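Local coordinates for protein type-iv like competence pilin ttha1218 (Thermus thermophilus, PDB 5G25) that is a type IV-like pilin that probably serves in the pilus machinery for DNA uptake during natural competence, at residues Gln28-Leu33 against Thr84-Pro89; Gly58-Pro63 against Val68-Val73. One frame throughout, in Å; residues are numbered along the deposited sequence.

Interaction 1. Residues Gln28-Leu33 against Thr84-Pro89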
ATOM      1  N   GLN A  28      -0.621   9.056  -5.681  1.00 41.36           N
ATOM      2  CA  GLN A  28      -0.923  10.324  -4.995  1.00 41.14           C
ATOM      3  C   GLN A  28      -2.219  10.242  -4.161  1.00 40.56           C
ATOM      4  O   GLN A  28      -2.438  11.078  -3.306  1.00 43.61           O
ATOM      5  CB  GLN A  28      -1.066  11.480  -5.998  1.00 44.47           C
ATOM      6  CG  GLN A  28       0.153  11.749  -6.855  1.00 53.57           C
ATOM      7  CD  GLN A  28       1.424  11.926  -6.045  1.00 58.55           C
ATOM      8  OE1 GLN A  28       2.257  11.021  -5.983  1.00 76.48           O
ATOM      9  NE2 GLN A  28       1.578  13.085  -5.419  1.00 61.30           N
ATOM     10  N   GLY A  29      -3.093   9.272  -4.465  1.00 39.24           N
ATOM     11  CA  GLY A  29      -4.306   9.044  -3.692  1.00 39.51           C
ATOM     12  C   GLY A  29      -4.141   8.128  -2.478  1.00 40.16           C
ATOM     13  O   GLY A  29      -5.025   8.066  -1.600  1.00 37.04           O
ATOM     14  N   ILE A  30      -3.013   7.445  -2.394  1.00 36.03           N
ATOM     15  CA  ILE A  30      -2.796   6.422  -1.347  1.00 40.48           C
ATOM     16  C   ILE A  30      -3.040   6.897   0.114  1.00 40.47           C
ATOM     17  O   ILE A  30      -3.622   6.159   0.905  1.00 39.84           O
ATOM     18  CB  ILE A  30      -1.394   5.782  -1.491  1.00 39.50           C
ATOM     19  CG1 ILE A  30      -1.396   4.784  -2.653  1.00 41.84           C
ATOM     20  CG2 ILE A  30      -0.956   5.063  -0.218  1.00 41.35           C
ATOM     21  CD1 ILE A  30      -0.045   4.151  -2.930  1.00 44.25           C
ATOM     22  N   PRO A  31      -2.603   8.114   0.475  1.00 43.01           N
ATOM     23  CA  PRO A  31      -2.834   8.597   1.866  1.00 43.61           C
ATOM     24  C   PRO A  31      -4.323   8.626   2.285  1.00 42.94           C
ATOM     25  O   PRO A  31      -4.642   8.498   3.470  1.00 41.77           O
ATOM     26  CB  PRO A  31      -2.261  10.014   1.844  1.00 43.62           C
ATOM     27  CG  PRO A  31      -1.263  10.000   0.727  1.00 46.06           C
ATOM     28  CD  PRO A  31      -1.773   9.050  -0.305  1.00 45.20           C
ATOM     29  N   ALA A  32      -5.200   8.802   1.306  1.00 38.14           N
ATOM     30  CA  ALA A  32      -6.659   8.812   1.493  1.00 42.25           C
ATOM     31  C   ALA A  32      -7.312   7.436   1.282  1.00 38.63           C
ATOM     32  O   ALA A  32      -8.187   7.041   2.040  1.00 38.57           O
ATOM     33  CB  ALA A  32      -7.292   9.798   0.535  1.00 42.37           C
ATOM     34  N   LEU A  33      -6.875   6.710   0.259  1.00 35.98           N
ATOM     35  CA  LEU A  33      -7.460   5.414  -0.062  1.00 39.86           C
ATOM     36  C   LEU A  33      -6.991   4.266   0.839  1.00 39.58           C
ATOM     37  O   LEU A  33      -7.663   3.243   0.899  1.00 37.30           O
ATOM     38  CB  LEU A  33      -7.120   5.033  -1.514  1.00 40.95           C
ATOM     39  CG  LEU A  33      -7.606   6.003  -2.577  1.00 42.24           C
ATOM     40  CD1 LEU A  33      -6.898   5.694  -3.908  1.00 48.94           C
ATOM     41  CD2 LEU A  33      -9.120   5.880  -2.696  1.00 45.96           C
ATOM     42  N   THR A  84       3.182  -4.816  -0.578  1.00 57.27           N
ATOM     43  CA  THR A  84       3.914  -4.424  -1.759  1.00 56.67           C
ATOM     44  C   THR A  84       4.492  -3.022  -1.566  1.00 59.60           C
ATOM     45  O   THR A  84       4.371  -2.431  -0.486  1.00 52.57           O
ATOM     46  CB  THR A  84       3.035  -4.526  -3.030  1.00 63.96           C
ATOM     47  OG1 THR A  84       3.866  -4.620  -4.189  1.00 71.89           O
ATOM     48  CG2 THR A  84       2.111  -3.339  -3.170  1.00 56.21           C
ATOM     49  N   VAL A  85       5.163  -2.520  -2.600  1.00 57.56           N
ATOM     50  CA  VAL A  85       5.716  -1.171  -2.596  1.00 49.06           C
ATOM     51  C   VAL A  85       5.131  -0.474  -3.799  1.00 52.79           C
ATOM     52  O   VAL A  85       5.118  -1.026  -4.906  1.00 47.09           O
ATOM     53  CB  VAL A  85       7.257  -1.170  -2.660  1.00 53.08           C
ATOM     54  CG1 VAL A  85       7.808   0.248  -2.797  1.00 55.39           C
ATOM     55  CG2 VAL A  85       7.829  -1.837  -1.405  1.00 61.16           C
ATOM     56  N   VAL A  86       4.581   0.710  -3.559  1.00 39.38           N
ATOM     57  CA  VAL A  86       4.084   1.526  -4.621  1.00 47.56           C
ATOM     58  C   VAL A  86       5.038   2.696  -4.745  1.00 48.45           C
ATOM     59  O   VAL A  86       5.271   3.391  -3.778  1.00 39.75           O
ATOM     60  CB  VAL A  86       2.656   1.996  -4.351  1.00 43.73           C
ATOM     61  CG1 VAL A  86       2.176   2.905  -5.468  1.00 44.01           C
ATOM     62  CG2 VAL A  86       1.755   0.787  -4.225  1.00 45.29           C
ATOM     63  N   TYR A  87       5.604   2.884  -5.935  1.00 46.68           N
ATOM     64  CA  TYR A  87       6.554   3.966  -6.160  1.00 48.41           C
ATOM     65  C   TYR A  87       5.786   5.175  -6.591  1.00 47.07           C
ATOM     66  O   TYR A  87       4.768   5.072  -7.260  1.00 46.53           O
ATOM     67  CB  TYR A  87       7.617   3.584  -7.207  1.00 56.76           C
ATOM     68  CG  TYR A  87       8.540   2.487  -6.727  1.00 51.76           C
ATOM     69  CD1 TYR A  87       8.203   1.149  -6.891  1.00 46.60           C
ATOM     70  CD2 TYR A  87       9.741   2.793  -6.080  1.00 55.63           C
ATOM     71  CE1 TYR A  87       9.030   0.139  -6.427  1.00 47.12           C
ATOM     72  CE2 TYR A  87      10.585   1.788  -5.622  1.00 51.50           C
ATOM     73  CZ  TYR A  87      10.221   0.465  -5.782  1.00 52.01           C
ATOM     74  OH  TYR A  87      11.050  -0.540  -5.311  1.00 53.96           O
ATOM     75  N   ARG A  88       6.250   6.338  -6.171  1.00 46.82           N
ATOM     76  CA  ARG A  88       5.620   7.548  -6.586  1.00 55.30           C
ATOM     77  C   ARG A  88       6.304   8.092  -7.838  1.00 63.20           C
ATOM     78  O   ARG A  88       7.498   7.887  -8.028  1.00 60.98           O
ATOM     79  CB  ARG A  88       5.613   8.556  -5.445  1.00 62.39           C
ATOM     80  CG  ARG A  88       4.689   8.115  -4.309  1.00 71.42           C
ATOM     81  CD  ARG A  88       3.826   9.264  -3.814  1.00 72.24           C
ATOM     82  NE  ARG A  88       4.655  10.391  -3.434  1.00 64.96           N
ATOM     83  CZ  ARG A  88       4.287  11.348  -2.594  1.00 68.32           C
ATOM     84  NH1 ARG A  88       3.085  11.354  -2.042  1.00 63.09           N
ATOM     85  NH2 ARG A  88       5.142  12.308  -2.313  1.00 70.64           N
ATOM     86  N   PRO A  89       5.542   8.788  -8.704  1.00 71.89           N
ATOM     87  CA  PRO A  89       6.156   9.337  -9.899  1.00 78.17           C
ATOM     88  C   PRO A  89       7.222  10.346  -9.534  1.00 81.35           C
ATOM     89  O   PRO A  89       7.156  10.982  -8.470  1.00 77.84           O
ATOM     90  CB  PRO A  89       4.988  10.031 -10.614  1.00 80.28           C
ATOM     91  CG  PRO A  89       3.764   9.379 -10.063  1.00 78.77           C
ATOM     92  CD  PRO A  89       4.112   9.126  -8.631  1.00 76.80           C
TER

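Interaction 2. Residues Gly58-Pro63 against Val68-Val73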
ATOM      1  N   GLY A  58      18.224   3.107  -5.313  1.00 55.91           N
ATOM      2  CA  GLY A  58      16.945   2.411  -5.321  1.00 56.03           C
ATOM      3  C   GLY A  58      16.618   1.776  -3.985  1.00 51.74           C
ATOM      4  O   GLY A  58      15.544   1.192  -3.810  1.00 55.53           O
ATOM      5  N   GLY A  59      17.532   1.883  -3.030  1.00 52.89           N
ATOM      6  CA  GLY A  59      17.314   1.282  -1.706  1.00 51.72           C
ATOM      7  C   GLY A  59      16.184   1.989  -0.967  1.00 49.11           C
ATOM      8  O   GLY A  59      16.055   3.218  -1.053  1.00 53.53           O
ATOM      9  N   LEU A  60      15.392   1.210  -0.235  1.00 52.82           N
ATOM     10  CA  LEU A  60      14.196   1.693   0.461  1.00 60.47           C
ATOM     11  C   LEU A  60      14.393   1.871   1.970  1.00 62.72           C
ATOM     12  O   LEU A  60      14.901   0.980   2.653  1.00 63.09           O
ATOM     13  CB  LEU A  60      13.043   0.708   0.245  1.00 57.99           C
ATOM     14  CG  LEU A  60      12.481   0.641  -1.173  1.00 65.15           C
ATOM     15  CD1 LEU A  60      11.693  -0.648  -1.380  1.00 63.74           C
ATOM     16  CD2 LEU A  60      11.616   1.860  -1.437  1.00 65.81           C
ATOM     17  N   ALA A  61      13.966   3.019   2.484  1.00 59.25           N
ATOM     18  CA  ALA A  61      13.977   3.267   3.921  1.00 60.13           C
ATOM     19  C   ALA A  61      12.531   3.495   4.387  1.00 58.42           C
ATOM     20  O   ALA A  61      11.921   4.505   4.042  1.00 52.65           O
ATOM     21  CB  ALA A  61      14.846   4.478   4.232  1.00 58.67           C
ATOM     22  N   CYS A  62      11.974   2.534   5.124  1.00 60.42           N
ATOM     23  CA  CYS A  62      10.593   2.632   5.624  1.00 62.48           C
ATOM     24  C   CYS A  62      10.569   2.487   7.156  1.00 58.65           C
ATOM     25  O   CYS A  62      11.049   1.480   7.682  1.00 54.62           O
ATOM     26  CB  CYS A  62       9.710   1.552   4.982  1.00 65.34           C
ATOM     27  SG  CYS A  62       9.866   1.406   3.166  1.00 73.76           S
ATOM     28  N   PRO A  63      10.034   3.492   7.873  1.00 53.22           N
ATOM     29  CA  PRO A  63       9.537   4.763   7.370  1.00 57.58           C
ATOM     30  C   PRO A  63      10.669   5.676   6.925  1.00 61.55           C
ATOM     31  O   PRO A  63      11.836   5.390   7.179  1.00 62.13           O
ATOM     32  CB  PRO A  63       8.808   5.384   8.582  1.00 63.86           C
ATOM     33  CG  PRO A  63       8.631   4.274   9.565  1.00 68.52           C
ATOM     34  CD  PRO A  63       9.801   3.361   9.325  1.00 66.87           C
ATOM     35  N   VAL A  68       9.262  11.472   0.763  1.00 58.43           N
ATOM     36  CA  VAL A  68       8.401  10.345   0.547  1.00 55.48           C
ATOM     37  C   VAL A  68       8.493  10.053  -0.943  1.00 55.50           C
ATOM     38  O   VAL A  68       8.009  10.824  -1.757  1.00 54.33           O
ATOM     39  CB  VAL A  68       6.961  10.659   0.996  1.00 55.69           C
ATOM     40  CG1 VAL A  68       6.034   9.498   0.697  1.00 51.11           C
ATOM     41  CG2 VAL A  68       6.936  10.976   2.486  1.00 60.36           C
ATOM     42  N   ARG A  69       9.176   8.970  -1.299  1.00 51.77           N
ATOM     43  CA  ARG A  69       9.308   8.601  -2.702  1.00 54.62           C
ATOM     44  C   ARG A  69       8.550   7.323  -3.040  1.00 51.39           C
ATOM     45  O   ARG A  69       8.450   6.967  -4.207  1.00 44.19           O
ATOM     46  CB  ARG A  69      10.782   8.490  -3.111  1.00 56.18           C
ATOM     47  CG  ARG A  69      11.558   9.804  -2.974  1.00 68.07           C
ATOM     48  CD  ARG A  69      12.295  10.200  -4.252  1.00 77.04           C
ATOM     49  NE  ARG A  69      13.273   9.193  -4.675  1.00 87.66           N
ATOM     50  CZ  ARG A  69      14.089   9.303  -5.725  1.00 90.96           C
ATOM     51  NH1 ARG A  69      14.075  10.384  -6.498  1.00 91.03           N
ATOM     52  NH2 ARG A  69      14.935   8.318  -6.005  1.00 98.67           N
ATOM     53  N   ALA A  70       8.015   6.647  -2.024  1.00 44.87           N
ATOM     54  CA  ALA A  70       7.257   5.433  -2.232  1.00 45.66           C
ATOM     55  C   ALA A  70       6.484   5.135  -0.970  1.00 43.81           C
ATOM     56  O   ALA A  70       6.764   5.726   0.069  1.00 44.79           O
ATOM     57  CB  ALA A  70       8.188   4.279  -2.559  1.00 39.71           C
ATOM     58  N   PHE A  71       5.517   4.223  -1.065  1.00 42.09           N
ATOM     59  CA  PHE A  71       4.784   3.748   0.114  1.00 47.11           C
ATOM     60  C   PHE A  71       4.908   2.245   0.200  1.00 46.31           C
ATOM     61  O   PHE A  71       4.729   1.552  -0.794  1.00 41.50           O
ATOM     62  CB  PHE A  71       3.289   4.064   0.032  1.00 43.54           C
ATOM     63  CG  PHE A  71       2.964   5.514   0.127  1.00 48.58           C
ATOM     64  CD1 PHE A  71       2.916   6.143   1.379  1.00 45.57           C
ATOM     65  CD2 PHE A  71       2.686   6.258  -1.013  1.00 46.04           C
ATOM     66  CE1 PHE A  71       2.621   7.479   1.480  1.00 46.57           C
ATOM     67  CE2 PHE A  71       2.362   7.599  -0.903  1.00 41.53           C
ATOM     68  CZ  PHE A  71       2.354   8.210   0.339  1.00 47.04           C
ATOM     69  N   GLN A  72       5.179   1.758   1.407  1.00 42.96           N
ATOM     70  CA  GLN A  72       5.024   0.345   1.741  1.00 45.06           C
ATOM     71  C   GLN A  72       3.567   0.123   2.179  1.00 43.85           C
ATOM     72  O   GLN A  72       3.089   0.683   3.177  1.00 52.48           O
ATOM     73  CB  GLN A  72       6.012  -0.033   2.847  1.00 44.28           C
ATOM     74  CG  GLN A  72       5.885  -1.446   3.367  1.00 50.73           C
ATOM     75  CD  GLN A  72       6.533  -1.621   4.755  1.00 63.97           C
ATOM     76  OE1 GLN A  72       7.208  -0.722   5.285  1.00 61.72           O
ATOM     77  NE2 GLN A  72       6.319  -2.781   5.346  1.00 70.75           N
ATOM     78  N   VAL A  73       2.849  -0.667   1.403  1.00 47.58           N
ATOM     79  CA  VAL A  73       1.428  -0.843   1.603  1.00 44.43           C
ATOM     80  C   VAL A  73       1.210  -2.241   2.135  1.00 44.49           C
ATOM     81  O   VAL A  73       1.689  -3.209   1.540  1.00 38.94           O
ATOM     82  CB  VAL A  73       0.675  -0.660   0.270  1.00 48.37           C
ATOM     83  CG1 VAL A  73      -0.825  -0.796   0.469  1.00 43.69           C
ATOM     84  CG2 VAL A  73       1.000   0.689  -0.349  1.00 46.39           C
TER

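Interaction 1. Residues Gln28-Leu33 against Thr84-Pro89
NE2 of Q28 lies over one face of the R88 guanidinium, 4.0 Å above its plane and displaced toward the rim. The amide and guanidinium planes are turned 49° apart, so this is no flat stack. The two side chains cross at about a right angle. The other branch of the amide touches the aliphatic part of R88: OE1 of Q28 is 3.2 Å from R88 CD. The same OE1 of Q28 is 3.7 Å from CD of P89, the ring carbon next to the proline nitrogen. No hydrogen bond joins the two segments here. Q28 folds back at its second torsion (chi2 -52°), which turns the amide toward R88. NH2 of R88 makes a weak hydrogen bond to the carbonyl O of V68. With an alanine here instead of R88, Q28 OE1 would probably lose the CD carbon it rests on, and the V68 carbonyl would lose its weak bond from NH2.

Deeper in, I30 and V86 meet tip to tip. CD1 of I30 is 3.6 Å from V86 CG1, with V86 CB close behind. The extended I30 chain (chi2 177°) carries CD1 out to the valine. F71 packs against both I30 and R88. The polar contact is thus on the exposed side and the apolar pair is buried. The short helix 30-33 follows helix 11-24, whose R24 bonds to T84 and V85. Through I30 it extends the apolar packing on the antiparallel sheet that is characteristic of the type IV pilin fold.

Interaction 2. Residues Gly58-Pro63 against Val68-Val73
Q72 sends its side chain toward C62, and its atoms meet the cysteine in turn. CB of Q72 comes first, 4.1 Å from C62 SG. CG stands anti to the backbone N (chi1 175°), and the chain stays extended beyond it. This carries the amide out beside the cysteine. At the tip, OE1 of Q72 is 3.4 Å from CB of C62 and 4.0 Å from its SG. These are van der Waals contacts, and no hydrogen bond crosses between the segments. The other branch of the amide, NE2, makes a weak hydrogen bond to OE2 of E83.

C62 is fixed from its far end by the disulfide to C52. That bond ties the 58-63 segment to strand 43-54, the strand that pairs with both 60-61 and 70-77. Strands 60-61 and 70-77 therefore share a neighbour in the antiparallel sheet but are not paired with each other here. R69 and A70 both face C52 in a classic beta bulge where strand 70-77 begins.

A second, looser contact lies beside the bulge. CD2 of L60 is 4.3 Å from CB of A70, an apolar touch at the limit of contact. L60 also packs on V54, V85 and Y87, and Y87 in turn touches A70.

In the fold
The two contacts meet along one strand pair. Strand 80-87 of interaction 1 is hydrogen-bonded to strand 70-77 of interaction 2, through V86 with F71 and T84 with V73. The pairing runs on past the strand ends, through R88 with R69. The contact centres are about 10 Å apart. Interaction 1 is nearer the centre of the chain, about 6 Å away against about 11 Å, and buries more surface. Its apolar half is buried and its polar half exposed. In interaction 2 only A70 is buried, and its partner L60 is exposed. Interaction 2 joins strand 60-61 and the residue after it to strand 70-77. In neither does a hydrogen bond cross between the two segments.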